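Long-range contacts in nitrilotriacetate monooxygenase (Burkholderia pseudomallei, PDB 3SDO), which probably acts as a flavin-dependent monooxygenase of the NtaA/SnaA/DszA family, using reduced FMN and molecular oxygen to oxidise its substrate: residues N22-H28 and L294-E299; G272-I276 and G366-F371. All coordinates share one frame; numbering follows the deposited sequence.

Overall arrangement
Both contacts lie within the luciferase-like monooxygenase region, which has a TIM-barrel fold. Contact 1 ties the loop after strand 11-15 to the start of helix 297-307, its centre about 21 Å from the centre of the chain. Contact 2 lies deeper, its centre about 15 Å from the centre of the chain, where barrel strand 268-277 meets the turn leading into strand 372-373. The two centres are about 18 Å apart. The nearest atoms of the two contacts are about 8 Å apart and do not touch. Along the chain their segments alternate, so the connections between partners cross. Both contacts lie away from the predicted FMN-binding residues, which include H147 and S222.

Contact 1 of 2, residues N22-H28 and L294-E299; sequences NMNAWKH and LLSPRE
N24 and E299 reach for each other from opposite directions, amide against carboxylate, with their planes 35° apart. N24 ND2 gives a nearly straight hydrogen bond to E299 OE1 (3.0 Å, 170° at the hydrogen). The acceptor lies almost in the amide plane and is met on its syn side, with the donor tilted out of the carboxylate plane. N24 ND2 also donates to L294 O at 3.0 Å, a more bent bond that arrives from above the carbonyl plane. K27 slides past E299 in the opposite sense. Its chain is extended beyond CG, which carries the ammonium out to the carboxylate. K27 NZ forms a salt bridge with E299 OE2 at 3.1 Å, on the syn lone pair. K27 NZ also donates to L294 O at 2.8 Å. N24 ND2 and K27 NZ approach this carbonyl oxygen from opposite faces of its plane.

E299 also belongs to a capping box with S296 at the start of helix 297-307. S296 N donates to E299 OE2 at 3.3 Å, and S296 OG accepts a weak bond from E299 N. On the other segment, N22 OD1 accepts from N24 N in an Asx turn, inside a type I turn that ends at A25. L294 supplies the apolar part. Its CD1 lies 3.9 Å from A25 CA, and its CD2 sits at the edge of the H28 ring, near the ring plane. The H28 ring itself bonds to S30 and Q290.

W26 O accepts from R177 of the second subunit and the W26 ring meets F182 of that subunit, so the contact borders the dimer interface. One carboxylate thus serves both the helix cap and the loop, and the positive charge of K27 would probably favour its ionised form.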
loop_
_atom_site.group_PDB
_atom_site.type_symbol
_atom_site.label_atom_id
_atom_site.label_comp_id
_atom_site.label_asym_id
_atom_site.label_seq_id
_atom_site.Cartn_x
_atom_site.Cartn_y
_atom_site.Cartn_z
ATOM N N ASN A 22 -2.828 14.237 18.132
ATOM C CA ASN A 22 -3.758 15.348 18.346
ATOM C C ASN A 22 -4.323 15.793 16.987
ATOM O O ASN A 22 -3.570 16.032 16.031
ATOM C CB ASN A 22 -3.080 16.509 19.086
ATOM C CG ASN A 22 -4.040 17.649 19.392
ATOM O OD1 ASN A 22 -4.513 18.330 18.481
ATOM N ND2 ASN A 22 -4.370 17.831 20.667
ATOM N N MET A 23 -5.642 15.910 16.911
ATOM C CA MET A 23 -6.308 16.189 15.646
ATOM C C MET A 23 -5.811 17.488 14.997
ATOM O O MET A 23 -5.839 17.611 13.774
ATOM C CB MET A 23 -7.841 16.207 15.821
ATOM C CG MET A 23 -8.428 17.384 16.590
ATOM S SD MET A 23 -10.253 17.530 16.511
ATOM C CE MET A 23 -10.728 15.802 16.635
ATOM N N ASN A 24 -5.372 18.440 15.827
ATOM C CA ASN A 24 -4.903 19.745 15.359
ATOM C C ASN A 24 -3.375 19.909 15.338
ATOM O O ASN A 24 -2.861 21.022 15.281
ATOM C CB ASN A 24 -5.561 20.847 16.170
ATOM C CG ASN A 24 -7.030 21.101 15.737
ATOM O OD1 ASN A 24 -7.535 20.490 14.775
ATOM N ND2 ASN A 24 -7.707 21.988 16.454
ATOM N N ALA A 25 -2.667 18.785 15.305
ATOM C CA ALA A 25 -1.208 18.791 15.334
ATOM C C ALA A 25 -0.595 19.488 14.109
ATOM O O ALA A 25 0.550 19.966 14.174
ATOM C CB ALA A 25 -0.668 17.340 15.463
ATOM N N TRP A 26 -1.341 19.557 13.004
ATOM C CA TRP A 26 -0.856 20.244 11.784
ATOM C C TRP A 26 -0.518 21.719 12.037
ATOM O O TRP A 26 0.183 22.345 11.224
ATOM C CB TRP A 26 -1.872 20.172 10.635
ATOM C CG TRP A 26 -3.140 20.956 10.845
ATOM C CD1 TRP A 26 -4.282 20.532 11.495
ATOM C CD2 TRP A 26 -3.417 22.286 10.391
ATOM N NE1 TRP A 26 -5.234 21.522 11.492
ATOM C CE2 TRP A 26 -4.736 22.611 10.816
ATOM C CE3 TRP A 26 -2.690 23.231 9.663
ATOM C CZ2 TRP A 26 -5.335 23.837 10.535
ATOM C CZ3 TRP A 26 -3.286 24.472 9.404
ATOM C CH2 TRP A 26 -4.597 24.756 9.829
ATOM N N LYS A 27 -1.082 22.282 13.107
ATOM C CA LYS A 27 -0.825 23.673 13.486
ATOM C C LYS A 27 0.506 23.856 14.226
ATOM O O LYS A 27 0.980 24.987 14.360
ATOM C CB LYS A 27 -1.924 24.229 14.406
ATOM C CG LYS A 27 -3.352 24.216 13.887
ATOM C CD LYS A 27 -4.243 25.013 14.876
ATOM C CE LYS A 27 -5.717 24.841 14.615
ATOM N NZ LYS A 27 -6.612 25.324 15.738
ATOM N N HIS A 28 1.077 22.780 14.768
ATOM C CA HIS A 28 2.288 22.921 15.591
ATOM C C HIS A 28 3.528 23.167 14.733
ATOM O O HIS A 28 3.736 22.440 13.755
ATOM C CB HIS A 28 2.523 21.697 16.488
ATOM C CG HIS A 28 3.423 22.003 17.635
ATOM N ND1 HIS A 28 4.783 21.815 17.574
ATOM C CD2 HIS A 28 3.170 22.593 18.825
ATOM C CE1 HIS A 28 5.326 22.238 18.705
ATOM N NE2 HIS A 28 4.368 22.726 19.476
ATOM N N LEU A 294 -3.690 23.871 20.750
ATOM C CA LEU A 294 -3.889 23.482 19.354
ATOM C C LEU A 294 -5.378 23.504 18.981
ATOM O O LEU A 294 -5.731 23.747 17.828
ATOM C CB LEU A 294 -3.323 22.082 19.102
ATOM C CG LEU A 294 -1.793 21.946 19.189
ATOM C CD1 LEU A 294 -1.362 20.535 18.838
ATOM C CD2 LEU A 294 -1.087 22.940 18.299
ATOM N N LEU A 295 -6.236 23.249 19.964
ATOM C CA LEU A 295 -7.669 23.524 19.833
ATOM C C LEU A 295 -7.905 24.995 20.181
ATOM O O LEU A 295 -7.582 25.422 21.300
ATOM C CB LEU A 295 -8.446 22.627 20.807
ATOM C CG LEU A 295 -9.902 22.321 20.512
ATOM C CD1 LEU A 295 -10.038 21.608 19.208
ATOM C CD2 LEU A 295 -10.481 21.468 21.627
ATOM N N SER A 296 -8.478 25.770 19.259
ATOM C CA SER A 296 -8.843 27.164 19.560
ATOM C C SER A 296 -10.035 27.194 20.546
ATOM O O SER A 296 -10.746 26.205 20.684
ATOM C CB SER A 296 -9.240 27.925 18.286
ATOM O OG SER A 296 -10.430 27.377 17.717
ATOM N N PRO A 297 -10.250 28.325 21.227
ATOM C CA PRO A 297 -11.430 28.441 22.094
ATOM C C PRO A 297 -12.752 28.118 21.382
ATOM O O PRO A 297 -13.564 27.355 21.908
ATOM C CB PRO A 297 -11.370 29.884 22.565
ATOM C CG PRO A 297 -9.906 30.178 22.631
ATOM C CD PRO A 297 -9.288 29.421 21.471
ATOM N N ARG A 298 -12.931 28.641 20.180
ATOM C CA ARG A 298 -14.129 28.345 19.412
ATOM C C ARG A 298 -14.352 26.842 19.199
ATOM O O ARG A 298 -15.493 26.367 19.252
ATOM C CB ARG A 298 -14.067 29.016 18.051
ATOM C CG ARG A 298 -15.272 28.705 17.174
ATOM C CD ARG A 298 -15.138 29.340 15.826
ATOM N NE ARG A 298 -15.071 30.792 15.966
ATOM C CZ ARG A 298 -16.113 31.619 15.994
ATOM N NH1 ARG A 298 -17.367 31.173 15.886
ATOM N NH2 ARG A 298 -15.894 32.922 16.128
ATOM N N GLU A 299 -13.272 26.114 18.900
ATOM C CA GLU A 299 -13.384 24.684 18.629
ATOM C C GLU A 299 -13.724 23.931 19.902
ATOM O O GLU A 299 -14.555 23.012 19.883
ATOM C CB GLU A 299 -12.103 24.126 18.030
ATOM C CG GLU A 299 -11.895 24.424 16.552
ATOM C CD GLU A 299 -10.521 23.959 16.098
ATOM O OE1 GLU A 299 -10.424 22.814 15.572
ATOM O OE2 GLU A 299 -9.540 24.703 16.339
#

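Contact 2 of 2, residues G272-I276 and G366-F371; sequences GIGPI and GTSEAF
Backbone bonds carry much of the link between G272-I276 and G366-F371. G274 N donates to G366 O at 3.0 Å. This bond is bent, 143° at the hydrogen, and comes from well above the carbonyl plane. I276 N gives a straighter one to F371 O, also 3.0 Å and in the carbonyl plane. Two CA-H...O contacts reinforce the same acceptors: I273 CA lies 3.5 Å from G366 O, and P275 CA lies 3.2 Å from F371 O.

One side chain adds a polar bond. T367 OG1 donates to G274 O at 2.8 Å, in the carbonyl plane and on a lone pair. With OG1 beside the backbone N (chi1 -65°), the hydroxyl turns to G274 O and CG2 is left to approach I276.

Strand 268-277 is part of the parallel sheet of the TIM barrel, where I273 bonds to M395 and G397 of the neighbouring strand region. Towards its end the strand takes strand 372-373 as a parallel partner, and I276 bonds to G373.

Most of the apolar contacts involve F371. I273 and F371 cross at about a right angle. I273 CG2 makes a CH-pi contact over one face of the F371 ring, offset toward the rim, 4.2 Å from the centroid. P275 CB packs on F371 CB, while W385 of helix 375-387 meets F371 edge-to-face. Separately, I276 CD1 approaches T367 CG2 at 4.1 Å, again crosswise.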
loop_
_atom_site.group_PDB
_atom_site.type_symbol
_atom_site.label_atom_id
_atom_site.label_comp_id
_atom_site.label_asym_id
_atom_site.label_seq_id
_atom_site.Cartn_x
_atom_site.Cartn_y
_atom_site.Cartn_z
ATOM N N GLY A 272 -1.544 2.027 24.376
ATOM C CA GLY A 272 -1.215 3.311 23.802
ATOM C C GLY A 272 -1.050 4.378 24.847
ATOM O O GLY A 272 -1.852 4.460 25.782
ATOM N N ILE A 273 0.015 5.164 24.716
ATOM C CA ILE A 273 0.291 6.248 25.626
ATOM C C ILE A 273 0.865 7.381 24.815
ATOM O O ILE A 273 1.414 7.150 23.715
ATOM C CB ILE A 273 1.293 5.869 26.751
ATOM C CG1 ILE A 273 2.628 5.374 26.176
ATOM C CG2 ILE A 273 0.697 4.795 27.630
ATOM C CD1 ILE A 273 3.747 5.212 27.241
ATOM N N GLY A 274 0.707 8.589 25.353
ATOM C CA GLY A 274 1.160 9.827 24.729
ATOM C C GLY A 274 1.892 10.726 25.707
ATOM O O GLY A 274 1.376 11.766 26.103
ATOM N N PRO A 275 3.105 10.337 26.098
ATOM C CA PRO A 275 3.842 11.085 27.116
ATOM C C PRO A 275 4.335 12.460 26.665
ATOM O O PRO A 275 4.711 12.635 25.516
ATOM C CB PRO A 275 5.040 10.175 27.402
ATOM C CG PRO A 275 5.195 9.379 26.133
ATOM C CD PRO A 275 3.821 9.108 25.709
ATOM N N ILE A 276 4.377 13.401 27.601
ATOM C CA ILE A 276 4.903 14.731 27.370
ATOM C C ILE A 276 5.929 15.028 28.451
ATOM O O ILE A 276 5.599 15.022 29.647
ATOM C CB ILE A 276 3.775 15.783 27.440
ATOM C CG1 ILE A 276 2.662 15.444 26.439
ATOM C CG2 ILE A 276 4.330 17.203 27.214
ATOM C CD1 ILE A 276 1.491 16.464 26.444
ATOM N N GLY A 366 -4.758 9.099 25.199
ATOM C CA GLY A 366 -3.636 8.369 25.822
ATOM C C GLY A 366 -2.712 9.239 26.679
ATOM O O GLY A 366 -1.647 8.774 27.153
ATOM N N THR A 367 -3.107 10.501 26.878
ATOM C CA THR A 367 -2.325 11.448 27.696
ATOM C C THR A 367 -3.059 11.642 29.026
ATOM O O THR A 367 -4.165 12.176 29.055
ATOM C CB THR A 367 -2.070 12.818 26.953
ATOM O OG1 THR A 367 -1.247 12.604 25.785
ATOM C CG2 THR A 367 -1.364 13.808 27.859
ATOM N N SER A 368 -2.465 11.112 30.095
ATOM C CA SER A 368 -2.921 11.323 31.474
ATOM C C SER A 368 -1.759 11.979 32.202
ATOM O O SER A 368 -0.635 11.955 31.713
ATOM C CB SER A 368 -3.271 9.993 32.151
ATOM O OG SER A 368 -2.088 9.331 32.608
ATOM N N GLU A 369 -2.021 12.542 33.371
ATOM C CA GLU A 369 -1.032 13.392 34.021
ATOM C C GLU A 369 0.157 12.598 34.550
ATOM O O GLU A 369 1.250 13.150 34.663
ATOM C CB GLU A 369 -1.661 14.290 35.100
ATOM C CG GLU A 369 -1.885 13.665 36.485
ATOM C CD GLU A 369 -2.134 14.734 37.548
ATOM O OE1 GLU A 369 -2.560 15.854 37.165
ATOM O OE2 GLU A 369 -1.897 14.466 38.749
ATOM N N ALA A 370 -0.046 11.302 34.805
ATOM C CA ALA A 370 1.061 10.404 35.206
ATOM C C ALA A 370 2.130 10.279 34.108
ATOM O O ALA A 370 3.291 10.023 34.431
ATOM C CB ALA A 370 0.538 9.007 35.630
ATOM N N PHE A 371 1.749 10.486 32.838
ATOM C CA PHE A 371 2.718 10.475 31.731
ATOM C C PHE A 371 3.130 11.898 31.264
ATOM O O PHE A 371 3.649 12.063 30.157
ATOM C CB PHE A 371 2.195 9.657 30.542
ATOM C CG PHE A 371 2.065 8.196 30.821
ATOM C CD1 PHE A 371 3.181 7.388 30.879
ATOM C CD2 PHE A 371 0.828 7.621 31.018
ATOM C CE1 PHE A 371 3.068 6.026 31.155
ATOM C CE2 PHE A 371 0.717 6.260 31.294
ATOM C CZ PHE A 371 1.853 5.469 31.342
#